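PDB 2RAA: pyruvate synthase subunit PorC from Thermotoga maritima MSB8, which forms the gamma chain of the heterotetrameric enzyme that converts pyruvate and coenzyme A to acetyl-CoA and carbon dioxide while reducing ferredoxin. Local coordinates for residues Ile22-Arg27 and Val87-Asp92. Numbering follows the deposited sequence.
Sequences IRWHGR and VVVVID
In the middle of the chain's mixed beta-sheet the C-terminal part of strand 19-27 runs parallel to strand 87-90, in register from I22 beside V87 to H25 beside V90. R23 and H25 each use both N and O toward V87-D92: R23 N binds V87 O, V89 N binds R23 O, H25 N reaches V89 O at 2.7 Å, and I91 N, just past the strand, binds H25 O. The beta-branched valines suit this extended, buried backbone. On the face covered by helices 32-45 and 150-161, V89 splits its methyls: CG2 meets I22 CG2 at 3.9 Å, while CG1, anti to the backbone N (chi1 179°), lies 3.6 Å from W24 CE3. I91 CG2 comes to the edge of the same indole, whose NE1 is hydrogen-bonded to N69 OD1. On the other face V88 CG1 sits 3.7 Å from H25 CD2, and R23 NE donates to H25 NE2 near the imidazole plane but tilted 30° from the guanidinium plane; carbonyls of V82, I100 and E102 take the guanidinium's remaining nitrogens. G26 lets I91 CG1 approach its CA to 3.7 Å. Where strand 87-90 has ended, R27 forms a salt bridge with D92, NE 2.9 Å from OD2 in a weak, bent hydrogen bond.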
loop_
_atom_site.group_PDB
_atom_site.type_symbol
_atom_site.label_atom_id
_atom_site.label_comp_id
_atom_site.label_asym_id
_atom_site.label_seq_id
_atom_site.Cartn_x
_atom_site.Cartn_y
_atom_site.Cartn_z
ATOM N N ILE A 22 -5.286 -4.980 6.267
ATOM C CA ILE A 22 -4.641 -3.789 5.771
ATOM C C ILE A 22 -5.682 -2.749 5.340
ATOM O O ILE A 22 -6.619 -3.078 4.650
ATOM C CB ILE A 22 -3.838 -4.138 4.525
ATOM C CG1 ILE A 22 -2.783 -5.225 4.867
ATOM C CG2 ILE A 22 -3.194 -2.867 3.964
ATOM C CD1 ILE A 22 -2.425 -6.116 3.708
ATOM N N ARG A 23 -5.524 -1.498 5.743
ATOM C CA ARG A 23 -6.493 -0.466 5.378
ATOM C C ARG A 23 -5.747 0.626 4.649
ATOM O O ARG A 23 -4.758 1.121 5.137
ATOM C CB ARG A 23 -7.177 0.119 6.600
ATOM C CG ARG A 23 -8.236 1.181 6.265
ATOM C CD ARG A 23 -8.936 1.615 7.546
ATOM N NE ARG A 23 -8.064 2.421 8.378
ATOM C CZ ARG A 23 -8.220 2.614 9.678
ATOM N NH1 ARG A 23 -9.198 2.025 10.363
ATOM N NH2 ARG A 23 -7.358 3.387 10.301
ATOM N N TRP A 24 -6.233 0.981 3.478
ATOM C CA TRP A 24 -5.536 1.922 2.617
ATOM C C TRP A 24 -6.257 3.208 2.641
ATOM O O TRP A 24 -7.491 3.190 2.650
ATOM C CB TRP A 24 -5.615 1.493 1.149
ATOM C CG TRP A 24 -5.019 0.217 0.848
ATOM C CD1 TRP A 24 -5.510 -0.988 1.187
ATOM C CD2 TRP A 24 -3.835 -0.024 0.062
ATOM N NE1 TRP A 24 -4.709 -1.978 0.685
ATOM C CE2 TRP A 24 -3.650 -1.415 0.025
ATOM C CE3 TRP A 24 -2.900 0.803 -0.568
ATOM C CZ2 TRP A 24 -2.568 -2.011 -0.630
ATOM C CZ3 TRP A 24 -1.822 0.225 -1.225
ATOM C CH2 TRP A 24 -1.655 -1.167 -1.246
ATOM N N HIS A 25 -5.509 4.312 2.536
ATOM C CA HIS A 25 -6.094 5.647 2.431
ATOM C C HIS A 25 -5.444 6.367 1.267
ATOM O O HIS A 25 -4.235 6.492 1.198
ATOM C CB HIS A 25 -5.891 6.436 3.700
ATOM C CG HIS A 25 -6.537 5.811 4.888
ATOM N ND1 HIS A 25 -7.761 6.222 5.370
ATOM C CD2 HIS A 25 -6.142 4.780 5.673
ATOM C CE1 HIS A 25 -8.084 5.479 6.416
ATOM N NE2 HIS A 25 -7.123 4.592 6.616
ATOM N N GLY A 26 -6.276 6.811 0.346
ATOM C CA GLY A 26 -5.845 7.535 -0.813
ATOM C C GLY A 26 -7.042 8.338 -1.268
ATOM O O GLY A 26 -8.098 8.285 -0.642
ATOM N N ARG A 27 -6.848 9.080 -2.350
ATOM C CA ARG A 27 -7.890 9.883 -2.978
ATOM C C ARG A 27 -8.245 9.231 -4.310
ATOM O O ARG A 27 -7.361 8.660 -4.991
ATOM C CB ARG A 27 -7.371 11.298 -3.274
ATOM C CG ARG A 27 -6.921 12.133 -2.070
ATOM C CD ARG A 27 -6.450 13.562 -2.481
ATOM N NE ARG A 27 -6.018 14.348 -1.318
ATOM C CZ ARG A 27 -6.848 14.925 -0.447
ATOM N NH1 ARG A 27 -8.167 14.841 -0.580
ATOM N NH2 ARG A 27 -6.361 15.594 0.581
ATOM N N VAL A 87 -2.119 -2.976 9.457
ATOM C CA VAL A 87 -1.299 -2.016 8.723
ATOM C C VAL A 87 -2.187 -0.988 8.109
ATOM O O VAL A 87 -3.231 -1.324 7.594
ATOM C CB VAL A 87 -0.524 -2.683 7.525
ATOM C CG1 VAL A 87 0.312 -1.667 6.750
ATOM C CG2 VAL A 87 0.396 -3.826 8.042
ATOM N N VAL A 88 -1.767 0.268 8.176
ATOM C CA VAL A 88 -2.473 1.393 7.554
ATOM C C VAL A 88 -1.506 1.939 6.544
ATOM O O VAL A 88 -0.342 2.146 6.861
ATOM C CB VAL A 88 -2.907 2.487 8.600
ATOM C CG1 VAL A 88 -3.395 3.735 7.917
ATOM C CG2 VAL A 88 -4.018 1.933 9.534
ATOM N N VAL A 89 -2.003 2.155 5.325
ATOM C CA VAL A 89 -1.201 2.557 4.183
ATOM C C VAL A 89 -1.781 3.857 3.684
ATOM O O VAL A 89 -2.950 3.926 3.362
ATOM C CB VAL A 89 -1.273 1.516 3.041
ATOM C CG1 VAL A 89 -0.469 1.960 1.854
ATOM C CG2 VAL A 89 -0.810 0.157 3.515
ATOM N N VAL A 90 -0.976 4.908 3.663
ATOM C CA VAL A 90 -1.460 6.226 3.278
ATOM C C VAL A 90 -0.673 6.638 2.046
ATOM O O VAL A 90 0.485 6.975 2.126
ATOM C CB VAL A 90 -1.324 7.236 4.455
ATOM C CG1 VAL A 90 -1.679 8.641 4.021
ATOM C CG2 VAL A 90 -2.217 6.794 5.624
ATOM N N ILE A 91 -1.315 6.602 0.895
ATOM C CA ILE A 91 -0.614 6.844 -0.337
ATOM C C ILE A 91 -0.606 8.313 -0.719
ATOM O O ILE A 91 -0.019 8.670 -1.762
ATOM C CB ILE A 91 -1.152 5.950 -1.514
ATOM C CG1 ILE A 91 -2.537 6.367 -1.985
ATOM C CG2 ILE A 91 -1.147 4.475 -1.116
ATOM C CD1 ILE A 91 -2.959 5.628 -3.216
ATOM N N ASP A 92 -1.255 9.159 0.094
ATOM C CA ASP A 92 -1.209 10.623 -0.108
ATOM C C ASP A 92 -0.961 11.320 1.222
ATOM O O ASP A 92 -1.884 11.396 2.028
ATOM C CB ASP A 92 -2.506 11.104 -0.735
ATOM C CG ASP A 92 -2.535 12.608 -0.933
ATOM O OD1 ASP A 92 -1.678 13.334 -0.387
ATOM O OD2 ASP A 92 -3.421 13.067 -1.656
#